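Local atomic coordinates of flavocytochrome C3 fumarate reductase (Shewanella frigidimarina, PDB entry 1QO8), a protein that catalyses the essentially one-way reduction of fumarate to succinate in vitro, using one FAD and four covalently bound c-type hemes per subunit. Residues T324-N332 and K493-T501; V375-K385 and F411-L420. All coordinates share one frame; numbering follows the deposited sequence.

Contact 1. Residues T324-N332 and K493-T501; sequences TMKDMTSSN and KVAPGIHHT. With FAD (flavin-adenine dinucleotide), chain G.
Met325 meets Ile498 through its backbone: its carbonyl O lies 3.9 Å from Ile498 CD1. The same carbonyl takes the amide of Met328, closing a type I turn that swings the chain against strand 489-505. Met328 then crosses Pro496 at about a right angle; its extended side chain lays CE 3.8 Å from Pro496 CB, while its own CB rests against Ile498 CD1. Leu405 of helix 397-405 packs on both Met328 and Pro496. From Thr329 the pairing becomes parallel beta structure. Thr329 N donates to Pro496 O, and Ile498 N returns a bond to Thr329 O at 2.8 Å. This two-residue strand thus adds a parallel partner to the long strand 489-505 of a mixed sheet within the FAD-binding flavoprotein region, and both segments continue to the flavin, through Ser331 and Asn332 in one and His499 and His500 in the other. Ser330 sets OG anti to its backbone N (chi1 170°), a position from which the hydroxyl donates to Ile498 O at 2.7 Å, from above the carbonyl plane, and accepts from Asn332 N, forming an ST turn. Ile498 O is gripped twice, since Ser331 N also donates to it. Ser331 OG stands at the edge of the His499 imidazole, 3.0 Å from ND1 in a hydrogen bond that either partner could donate; it would restrain the rotation of the ring, whose CE1 lies 3.3 Å from FAD C8. As in related enzymes, His499 probably binds fumarate and succinate; Ser331 would then be a second-shell residue of that site. Asn332 points its amide NH2 at His499 O, 3.2 Å from ND2 in an almost straight bond (173°), while its OD1 takes a weak hydrogen bond from Asn159, itself an FAD ligand.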
loop_
_atom_site.group_PDB
_atom_site.type_symbol
_atom_site.label_atom_id
_atom_site.label_comp_id
_atom_site.label_asym_id
_atom_site.label_seq_id
_atom_site.Cartn_x
_atom_site.Cartn_y
_atom_site.Cartn_z
ATOM N N THR A 324 4.415 -12.208 -2.569
ATOM C CA THR A 324 4.297 -13.600 -2.906
ATOM C C THR A 324 4.081 -13.725 -4.428
ATOM O O THR A 324 4.141 -14.843 -4.910
ATOM C CB THR A 324 3.143 -14.373 -2.239
ATOM O OG1 THR A 324 1.868 -13.729 -2.395
ATOM C CG2 THR A 324 3.495 -14.530 -0.783
ATOM N N MET A 325 3.900 -12.586 -5.098
ATOM C CA MET A 325 3.832 -12.517 -6.534
ATOM C C MET A 325 5.131 -12.034 -7.137
ATOM O O MET A 325 5.199 -11.981 -8.365
ATOM C CB MET A 325 2.674 -11.615 -6.992
ATOM C CG MET A 325 1.389 -12.039 -6.263
ATOM S SD MET A 325 0.026 -10.895 -6.640
ATOM C CE MET A 325 -0.476 -11.349 -8.283
ATOM N N LYS A 326 6.201 -11.775 -6.389
ATOM C CA LYS A 326 7.370 -11.152 -6.963
ATOM C C LYS A 326 8.105 -12.014 -8.013
ATOM O O LYS A 326 8.983 -11.416 -8.645
ATOM C CB LYS A 326 8.444 -10.741 -5.957
ATOM C CG LYS A 326 9.151 -11.834 -5.185
ATOM C CD LYS A 326 10.300 -11.194 -4.432
ATOM C CE LYS A 326 10.620 -11.796 -3.116
ATOM N NZ LYS A 326 11.458 -13.031 -3.113
ATOM N N ASP A 327 7.925 -13.319 -8.052
ATOM C CA ASP A 327 8.616 -14.154 -9.031
ATOM C C ASP A 327 7.707 -14.506 -10.212
ATOM O O ASP A 327 8.071 -15.353 -10.995
ATOM C CB ASP A 327 9.048 -15.472 -8.323
ATOM C CG ASP A 327 10.138 -15.223 -7.288
ATOM O OD1 ASP A 327 11.235 -14.714 -7.633
ATOM O OD2 ASP A 327 9.980 -15.502 -6.077
ATOM N N MET A 328 6.514 -13.928 -10.349
ATOM C CA MET A 328 5.691 -14.097 -11.513
ATOM C C MET A 328 6.306 -13.360 -12.728
ATOM O O MET A 328 7.087 -12.478 -12.483
ATOM C CB MET A 328 4.344 -13.454 -11.145
ATOM C CG MET A 328 3.596 -14.321 -10.079
ATOM S SD MET A 328 1.924 -13.778 -10.136
ATOM C CE MET A 328 1.177 -15.069 -8.956
ATOM N N THR A 329 5.979 -13.707 -13.972
ATOM C CA THR A 329 6.219 -12.878 -15.110
ATOM C C THR A 329 5.124 -11.790 -15.226
ATOM O O THR A 329 4.504 -11.470 -14.226
ATOM C CB THR A 329 6.010 -13.624 -16.472
ATOM O OG1 THR A 329 5.710 -14.990 -16.392
ATOM C CG2 THR A 329 7.032 -13.115 -17.400
ATOM N N SER A 330 4.745 -11.388 -16.463
ATOM C CA SER A 330 3.620 -10.448 -16.534
ATOM C C SER A 330 3.198 -10.590 -17.971
ATOM O O SER A 330 4.102 -10.872 -18.775
ATOM C CB SER A 330 4.136 -8.946 -16.328
ATOM O OG SER A 330 2.909 -8.171 -16.683
ATOM N N SER A 331 1.989 -10.329 -18.353
ATOM C CA SER A 331 1.652 -10.307 -19.742
ATOM C C SER A 331 1.767 -8.871 -20.308
ATOM O O SER A 331 1.220 -8.676 -21.355
ATOM C CB SER A 331 0.163 -10.686 -19.691
ATOM O OG SER A 331 -0.303 -9.624 -18.845
ATOM N N ASN A 332 2.114 -7.862 -19.502
ATOM C CA ASN A 332 1.983 -6.466 -19.856
ATOM C C ASN A 332 2.961 -5.975 -20.909
ATOM O O ASN A 332 4.083 -6.441 -20.967
ATOM C CB ASN A 332 2.255 -5.553 -18.623
ATOM C CG ASN A 332 1.068 -5.668 -17.653
ATOM O OD1 ASN A 332 0.790 -4.686 -16.989
ATOM N ND2 ASN A 332 0.308 -6.775 -17.729
ATOM N N LYS A 493 6.486 -23.152 -22.429
ATOM C CA LYS A 493 6.956 -22.805 -21.079
ATOM C C LYS A 493 6.124 -21.720 -20.434
ATOM O O LYS A 493 5.828 -20.729 -21.103
ATOM C CB LYS A 493 8.431 -22.412 -21.173
ATOM C CG LYS A 493 9.121 -22.197 -19.815
ATOM C CD LYS A 493 10.591 -21.904 -20.235
ATOM C CE LYS A 493 11.613 -21.984 -19.171
ATOM N NZ LYS A 493 12.981 -21.627 -19.791
ATOM N N VAL A 494 5.532 -21.950 -19.236
ATOM C CA VAL A 494 4.631 -20.941 -18.637
ATOM C C VAL A 494 4.903 -20.650 -17.191
ATOM O O VAL A 494 5.642 -21.351 -16.526
ATOM C CB VAL A 494 3.167 -21.388 -18.735
ATOM C CG1 VAL A 494 2.846 -21.738 -20.193
ATOM C CG2 VAL A 494 2.933 -22.649 -17.850
ATOM N N ALA A 495 4.365 -19.579 -16.644
ATOM C CA ALA A 495 4.456 -19.150 -15.279
ATOM C C ALA A 495 3.342 -18.157 -15.049
ATOM O O ALA A 495 2.790 -17.529 -15.953
ATOM C CB ALA A 495 5.862 -18.593 -15.027
ATOM N N PRO A 496 2.791 -18.135 -13.827
ATOM C CA PRO A 496 1.779 -17.133 -13.558
ATOM C C PRO A 496 2.380 -15.738 -13.840
ATOM O O PRO A 496 3.552 -15.517 -13.666
ATOM C CB PRO A 496 1.456 -17.298 -12.076
ATOM C CG PRO A 496 2.246 -18.437 -11.598
ATOM C CD PRO A 496 3.330 -18.796 -12.647
ATOM N N GLY A 497 1.512 -14.832 -14.334
ATOM C CA GLY A 497 2.016 -13.522 -14.716
ATOM C C GLY A 497 1.114 -12.444 -14.054
ATOM O O GLY A 497 -0.103 -12.576 -14.101
ATOM N N ILE A 498 1.795 -11.384 -13.620
ATOM C CA ILE A 498 1.047 -10.162 -13.296
ATOM C C ILE A 498 0.349 -9.702 -14.535
ATOM O O ILE A 498 0.883 -9.623 -15.652
ATOM C CB ILE A 498 2.009 -9.088 -12.656
ATOM C CG1 ILE A 498 2.354 -9.777 -11.280
ATOM C CG2 ILE A 498 1.203 -7.848 -12.329
ATOM C CD1 ILE A 498 3.704 -9.376 -10.790
ATOM N N HIS A 499 -0.883 -9.309 -14.455
ATOM C CA HIS A 499 -1.731 -8.967 -15.540
ATOM C C HIS A 499 -2.419 -7.664 -15.304
ATOM O O HIS A 499 -2.548 -6.992 -16.337
ATOM C CB HIS A 499 -2.820 -10.141 -15.635
ATOM C CG HIS A 499 -3.702 -9.905 -16.822
ATOM N ND1 HIS A 499 -3.146 -10.091 -18.078
ATOM C CD2 HIS A 499 -4.981 -9.557 -17.008
ATOM C CE1 HIS A 499 -4.080 -9.830 -19.024
ATOM N NE2 HIS A 499 -5.164 -9.452 -18.389
ATOM N N HIS A 500 -2.878 -7.274 -14.121
ATOM C CA HIS A 500 -3.662 -6.017 -14.156
ATOM C C HIS A 500 -3.496 -5.524 -12.716
ATOM O O HIS A 500 -3.599 -6.327 -11.786
ATOM C CB HIS A 500 -5.113 -6.209 -14.482
ATOM C CG HIS A 500 -5.931 -4.929 -14.520
ATOM N ND1 HIS A 500 -6.068 -4.181 -15.620
ATOM C CD2 HIS A 500 -6.626 -4.296 -13.481
ATOM C CE1 HIS A 500 -6.888 -3.126 -15.377
ATOM N NE2 HIS A 500 -7.180 -3.141 -14.092
ATOM N N THR A 501 -3.265 -4.228 -12.486
ATOM C CA THR A 501 -3.316 -3.740 -11.115
ATOM C C THR A 501 -4.558 -2.930 -10.854
ATOM O O THR A 501 -4.614 -1.781 -11.272
ATOM C CB THR A 501 -2.044 -2.880 -10.829
ATOM O OG1 THR A 501 -1.936 -1.823 -11.787
ATOM C CG2 THR A 501 -0.846 -3.757 -11.055
HETATM P PA FAD G . -2.327 1.727 -20.988
HETATM O O1A FAD G . -3.029 1.259 -22.225
HETATM O O2A FAD G . -1.315 1.007 -20.446
HETATM O O5B FAD G . -1.491 2.934 -21.548
HETATM C C5B FAD G . -0.747 3.879 -20.674
HETATM C C4B FAD G . 0.161 4.812 -21.621
HETATM O O4B FAD G . 0.858 5.721 -20.637
HETATM C C3B FAD G . 1.343 4.002 -22.249
HETATM O O3B FAD G . 1.458 3.930 -23.599
HETATM C C2B FAD G . 2.590 4.342 -21.354
HETATM O O2B FAD G . 3.863 4.327 -22.045
HETATM C C1B FAD G . 2.282 5.760 -21.051
HETATM N N9A FAD G . 2.944 6.249 -19.834
HETATM C C8A FAD G . 3.189 5.577 -18.663
HETATM N N7A FAD G . 3.907 6.278 -17.830
HETATM C C5A FAD G . 4.156 7.489 -18.470
HETATM C C6A FAD G . 4.962 8.655 -18.119
HETATM N N6A FAD G . 5.609 8.785 -16.994
HETATM N N1A FAD G . 4.925 9.655 -19.035
HETATM C C2A FAD G . 4.330 9.537 -20.270
HETATM N N3A FAD G . 3.584 8.486 -20.681
HETATM C C4A FAD G . 3.571 7.502 -19.742
HETATM N N1 FAD G . -9.123 -5.572 -20.215
HETATM C C2 FAD G . -10.333 -5.647 -20.699
HETATM O O2 FAD G . -11.321 -5.141 -20.278
HETATM N N3 FAD G . -10.641 -6.395 -21.876
HETATM C C4 FAD G . -9.559 -7.028 -22.480
HETATM O O4 FAD G . -9.748 -7.714 -23.444
HETATM C C4X FAD G . -8.229 -6.978 -21.879
HETATM N N5 FAD G . -7.210 -7.648 -22.438
HETATM C C5X FAD G . -5.955 -7.547 -21.940
HETATM C C6 FAD G . -4.934 -8.261 -22.583
HETATM C C7 FAD G . -3.648 -8.173 -22.107
HETATM C C7M FAD G . -2.503 -8.899 -22.737
HETATM C C8 FAD G . -3.389 -7.310 -20.981
HETATM C C8M FAD G . -1.979 -7.149 -20.499
HETATM C C9 FAD G . -4.381 -6.587 -20.371
HETATM C C9A FAD G . -5.678 -6.673 -20.818
HETATM N N10 FAD G . -6.784 -6.008 -20.253
HETATM C C10 FAD G . -8.028 -6.134 -20.738
HETATM C "C1'" FAD G . -6.558 -4.830 -19.357
HETATM C "C2'" FAD G . -6.775 -3.504 -20.161
HETATM O "O2'" FAD G . -6.141 -3.843 -21.441
HETATM C "C3'" FAD G . -5.812 -2.475 -19.521
HETATM O "O3'" FAD G . -6.128 -2.278 -18.137
HETATM C "C4'" FAD G . -6.250 -1.068 -20.051
HETATM O "O4'" FAD G . -5.929 -1.125 -21.475
HETATM C "C5'" FAD G . -5.267 -0.037 -19.389
HETATM O "O5'" FAD G . -5.477 1.246 -20.256
HETATM P P FAD G . -4.822 2.593 -19.896
HETATM O O1P FAD G . -5.326 3.548 -20.954
HETATM O O2P FAD G . -5.142 2.770 -18.551
HETATM O O3P FAD G . -3.405 2.292 -19.919
#

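Contact 2. Residues V375-K385 and F411-L420; sequences VRGVGAVMVNK and FAWIIFDNQL
Val381 and Val383 pair with Ile415 and Trp413 in a short antiparallel ladder, the outer edge of a mixed sheet whose next strand is 489-505. The ladder probably belongs to the mobile clamp domain that caps the active site in this fumarate reductase family. Four backbone bonds hold it, the straightest running from Trp413 N to Val383 O (2.7 Å, 176°). On one face, Val383 CG1 rests 3.7 Å from Ile415 CD1, and CG2 of Ile415 lies against Val381 CB; Met451 and residues of helix 453-469 pack there. On the other, Ile414 carries the packing with both branches. CG2, anti to the backbone N, reaches Ala380 CB at 3.5 Å and Val375 CG1, whereas CG1 lies anti to the carbonyl carbon (chi1 -72°) and sends CD1 to the aliphatic part of Arg376, whose NH1 donates to Glu393 O. Met382 places CG 3.7 Å from Ala412 CB. Helix 374-377 ends in a Schellman motif at Gly379, after which Ala380 leads into strand 381-383. Leu420 closes this end: CD1 comes within 3.4 Å of Ala380 N, and CD2 lies over one face of the Phe416 ring, offset toward its rim. The helix bearing Leu420 is capped by Asp417, whose OD1 accepts from Gln419 N while OD2 takes Gln419 NE2 and the backbone N of Thr485 and Gln486. At the far end, Lys385 CB touches Phe411 CZ at 3.6 Å, and a water links Lys385 N to Phe411 O. Trp413 turns its indole so that the CD1 edge meets Asn384 O in the ring plane, and a second water, accepting from Trp413 NE1 at 2.9 Å, donates to Lys385 O.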
loop_
_atom_site.group_PDB
_atom_site.type_symbol
_atom_site.label_atom_id
_atom_site.label_comp_id
_atom_site.label_asym_id
_atom_site.label_seq_id
_atom_site.Cartn_x
_atom_site.Cartn_y
_atom_site.Cartn_z
ATOM N N VAL A 375 -6.278 -24.823 -22.929
ATOM C CA VAL A 375 -5.261 -25.766 -23.340
ATOM C C VAL A 375 -5.270 -27.006 -22.417
ATOM O O VAL A 375 -5.239 -28.125 -22.965
ATOM C CB VAL A 375 -3.838 -25.259 -23.535
ATOM C CG1 VAL A 375 -2.892 -26.302 -24.122
ATOM C CG2 VAL A 375 -3.854 -24.050 -24.524
ATOM N N ARG A 376 -5.290 -26.828 -21.109
ATOM C CA ARG A 376 -5.480 -27.875 -20.128
ATOM C C ARG A 376 -6.919 -28.435 -20.215
ATOM O O ARG A 376 -7.068 -29.653 -20.317
ATOM C CB ARG A 376 -5.115 -27.377 -18.724
ATOM C CG ARG A 376 -3.649 -26.943 -18.608
ATOM C CD ARG A 376 -3.418 -26.292 -17.232
ATOM N NE ARG A 376 -3.803 -24.863 -17.250
ATOM C CZ ARG A 376 -4.534 -24.251 -16.363
ATOM N NH1 ARG A 376 -5.043 -25.019 -15.389
ATOM N NH2 ARG A 376 -4.843 -22.997 -16.201
ATOM N N GLY A 377 -7.947 -27.648 -20.414
ATOM C CA GLY A 377 -9.353 -28.096 -20.481
ATOM C C GLY A 377 -9.550 -29.164 -21.553
ATOM O O GLY A 377 -10.197 -30.217 -21.396
ATOM N N VAL A 378 -8.800 -29.060 -22.660
ATOM C CA VAL A 378 -9.027 -29.887 -23.820
ATOM C C VAL A 378 -8.010 -30.985 -23.823
ATOM O O VAL A 378 -7.949 -31.833 -24.739
ATOM C CB VAL A 378 -9.161 -29.069 -25.145
ATOM C CG1 VAL A 378 -9.432 -29.981 -26.348
ATOM C CG2 VAL A 378 -10.225 -27.988 -25.181
ATOM N N GLY A 379 -7.141 -31.127 -22.777
ATOM C CA GLY A 379 -6.338 -32.310 -22.658
ATOM C C GLY A 379 -4.914 -32.249 -22.180
ATOM O O GLY A 379 -4.273 -33.268 -21.977
ATOM N N ALA A 380 -4.302 -31.001 -22.222
ATOM C CA ALA A 380 -2.859 -31.001 -22.056
ATOM C C ALA A 380 -2.552 -31.347 -20.583
ATOM O O ALA A 380 -3.344 -31.132 -19.716
ATOM C CB ALA A 380 -2.302 -29.619 -22.368
ATOM N N VAL A 381 -1.344 -31.777 -20.384
ATOM C CA VAL A 381 -0.697 -32.092 -19.156
ATOM C C VAL A 381 0.254 -30.927 -18.739
ATOM O O VAL A 381 0.768 -30.281 -19.639
ATOM C CB VAL A 381 0.144 -33.357 -19.408
ATOM C CG1 VAL A 381 1.062 -33.779 -18.266
ATOM C CG2 VAL A 381 -0.822 -34.520 -19.722
ATOM N N MET A 382 0.454 -30.775 -17.419
ATOM C CA MET A 382 1.384 -29.783 -16.898
ATOM C C MET A 382 2.413 -30.476 -16.024
ATOM O O MET A 382 2.040 -31.207 -15.119
ATOM C CB MET A 382 0.637 -28.678 -16.130
ATOM C CG MET A 382 1.576 -27.487 -15.780
ATOM S SD MET A 382 0.607 -26.097 -15.143
ATOM C CE MET A 382 -0.248 -26.815 -13.754
ATOM N N VAL A 383 3.659 -30.183 -16.361
ATOM C CA VAL A 383 4.829 -30.844 -15.814
ATOM C C VAL A 383 5.864 -29.785 -15.355
ATOM O O VAL A 383 5.893 -28.649 -15.884
ATOM C CB VAL A 383 5.211 -31.716 -17.002
ATOM C CG1 VAL A 383 6.513 -31.516 -17.685
ATOM C CG2 VAL A 383 4.795 -33.174 -16.825
ATOM N N ASN A 384 6.634 -30.127 -14.340
ATOM C CA ASN A 384 7.608 -29.128 -13.835
ATOM C C ASN A 384 8.875 -29.207 -14.666
ATOM O O ASN A 384 8.878 -29.950 -15.677
ATOM C CB ASN A 384 7.834 -29.323 -12.349
ATOM C CG ASN A 384 8.547 -30.614 -12.016
ATOM O OD1 ASN A 384 9.075 -31.378 -12.862
ATOM N ND2 ASN A 384 8.530 -30.789 -10.696
ATOM N N LYS A 385 9.914 -28.447 -14.330
ATOM C CA LYS A 385 11.163 -28.484 -15.112
ATOM C C LYS A 385 11.823 -29.839 -15.268
ATOM O O LYS A 385 12.631 -30.085 -16.190
ATOM C CB LYS A 385 12.145 -27.518 -14.380
ATOM C CG LYS A 385 13.577 -27.961 -14.248
ATOM C CD LYS A 385 14.475 -27.059 -13.414
ATOM C CE LYS A 385 15.876 -27.684 -13.340
ATOM N NZ LYS A 385 15.844 -28.799 -12.303
ATOM N N PHE A 411 8.396 -22.146 -12.783
ATOM C CA PHE A 411 7.630 -22.218 -14.029
ATOM C C PHE A 411 7.167 -23.664 -14.272
ATOM O O PHE A 411 7.600 -24.560 -13.571
ATOM C CB PHE A 411 8.487 -21.730 -15.194
ATOM C CG PHE A 411 9.573 -22.688 -15.578
ATOM C CD1 PHE A 411 10.785 -22.644 -14.931
ATOM C CD2 PHE A 411 9.390 -23.633 -16.575
ATOM C CE1 PHE A 411 11.851 -23.475 -15.264
ATOM C CE2 PHE A 411 10.400 -24.534 -16.872
ATOM C CZ PHE A 411 11.645 -24.460 -16.243
ATOM N N ALA A 412 6.374 -23.843 -15.321
ATOM C CA ALA A 412 6.000 -25.266 -15.628
ATOM C C ALA A 412 6.012 -25.365 -17.132
ATOM O O ALA A 412 6.219 -24.354 -17.872
ATOM C CB ALA A 412 4.638 -25.535 -14.974
ATOM N N TRP A 413 5.816 -26.551 -17.634
ATOM C CA TRP A 413 5.599 -26.801 -19.059
ATOM C C TRP A 413 4.185 -27.291 -19.346
ATOM O O TRP A 413 3.680 -28.246 -18.716
ATOM C CB TRP A 413 6.603 -27.890 -19.427
ATOM C CG TRP A 413 8.048 -27.513 -19.447
ATOM C CD1 TRP A 413 9.011 -27.901 -18.580
ATOM C CD2 TRP A 413 8.719 -26.751 -20.478
ATOM N NE1 TRP A 413 10.211 -27.368 -18.969
ATOM C CE2 TRP A 413 10.068 -26.694 -20.136
ATOM C CE3 TRP A 413 8.309 -26.181 -21.660
ATOM C CZ2 TRP A 413 11.036 -26.022 -20.911
ATOM C CZ3 TRP A 413 9.228 -25.508 -22.461
ATOM C CH2 TRP A 413 10.591 -25.425 -22.055
ATOM N N ILE A 414 3.514 -26.767 -20.368
ATOM C CA ILE A 414 2.256 -27.405 -20.749
ATOM C C ILE A 414 2.486 -28.263 -22.004
ATOM O O ILE A 414 3.103 -27.708 -22.924
ATOM C CB ILE A 414 1.125 -26.406 -20.891
ATOM C CG1 ILE A 414 0.748 -25.946 -19.467
ATOM C CG2 ILE A 414 -0.057 -26.987 -21.641
ATOM C CD1 ILE A 414 -0.188 -24.772 -19.417
ATOM N N ILE A 415 2.074 -29.524 -21.918
ATOM C CA ILE A 415 2.568 -30.625 -22.793
ATOM C C ILE A 415 1.434 -31.387 -23.454
ATOM O O ILE A 415 0.384 -31.324 -22.828
ATOM C CB ILE A 415 3.381 -31.495 -21.859
ATOM C CG1 ILE A 415 4.760 -30.958 -22.248
ATOM C CG2 ILE A 415 3.466 -32.960 -21.439
ATOM C CD1 ILE A 415 5.391 -30.468 -21.005
ATOM N N PHE A 416 1.596 -31.775 -24.721
ATOM C CA PHE A 416 0.466 -32.402 -25.405
ATOM C C PHE A 416 1.021 -33.101 -26.644
ATOM O O PHE A 416 2.209 -32.889 -26.937
ATOM C CB PHE A 416 -0.733 -31.516 -25.709
ATOM C CG PHE A 416 -0.283 -30.244 -26.398
ATOM C CD1 PHE A 416 -0.051 -30.221 -27.768
ATOM C CD2 PHE A 416 -0.008 -29.105 -25.606
ATOM C CE1 PHE A 416 0.367 -28.993 -28.334
ATOM C CE2 PHE A 416 0.394 -27.895 -26.194
ATOM C CZ PHE A 416 0.601 -27.851 -27.556
ATOM N N ASP A 417 0.194 -33.934 -27.325
ATOM C CA ASP A 417 0.818 -34.616 -28.496
ATOM C C ASP A 417 0.068 -34.128 -29.696
ATOM O O ASP A 417 -0.768 -33.208 -29.529
ATOM C CB ASP A 417 0.719 -36.137 -28.256
ATOM C CG ASP A 417 -0.686 -36.688 -28.461
ATOM O OD1 ASP A 417 -1.733 -35.976 -28.479
ATOM O OD2 ASP A 417 -0.774 -37.946 -28.614
ATOM N N ASN A 418 0.184 -34.660 -30.900
ATOM C CA ASN A 418 -0.482 -34.289 -32.152
ATOM C C ASN A 418 -1.951 -34.398 -32.137
ATOM O O ASN A 418 -2.628 -33.743 -32.944
ATOM C CB ASN A 418 0.059 -35.115 -33.354
ATOM C CG ASN A 418 -0.461 -34.947 -34.761
ATOM O OD1 ASN A 418 0.042 -35.135 -35.873
ATOM N ND2 ASN A 418 -1.680 -34.474 -35.076
ATOM N N GLN A 419 -2.586 -35.184 -31.199
ATOM C CA GLN A 419 -4.048 -35.194 -31.182
ATOM C C GLN A 419 -4.565 -33.853 -30.737
ATOM O O GLN A 419 -5.572 -33.245 -31.146
ATOM C CB GLN A 419 -4.657 -36.353 -30.293
ATOM C CG GLN A 419 -3.879 -37.662 -30.352
ATOM C CD GLN A 419 -4.306 -38.652 -29.257
ATOM O OE1 GLN A 419 -5.462 -39.084 -29.137
ATOM N NE2 GLN A 419 -3.448 -38.940 -28.304
ATOM N N LEU A 420 -3.941 -33.330 -29.617
ATOM C CA LEU A 420 -4.405 -32.025 -29.166
ATOM C C LEU A 420 -4.047 -31.010 -30.272
ATOM O O LEU A 420 -4.856 -30.177 -30.546
ATOM C CB LEU A 420 -3.722 -31.541 -27.844
ATOM C CG LEU A 420 -4.463 -30.411 -27.141
ATOM C CD1 LEU A 420 -4.301 -30.577 -25.599
ATOM C CD2 LEU A 420 -3.895 -29.013 -27.481
HETATM O O HOH W 1 9.418 -26.278 -12.624
HETATM O O HOH W 2 12.930 -27.970 -18.051
#

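How the contacts relate
Strand 489-505 joins the two contacts, whose centres lie 19 Å apart. It is a parallel partner of 329-330 in contact 1 and an antiparallel neighbour of 412-417 from contact 2. The direct join is a probable hydrogen bond from Val494 N to Ala412 O at 2.8 Å, beside which Lys493 CB packs 3.4 Å from Trp413 CZ3 and the lysine makes a cation-pi contact with Phe411. One sheet therefore runs from the FAD, touched by contact 1, to the helices around contact 2. The latter probably borders the substrate site: the nearest side-chain atoms of Arg376 and Glu373 are about 3 Å apart, and Glu373 probably binds fumarate and succinate, as in relatives.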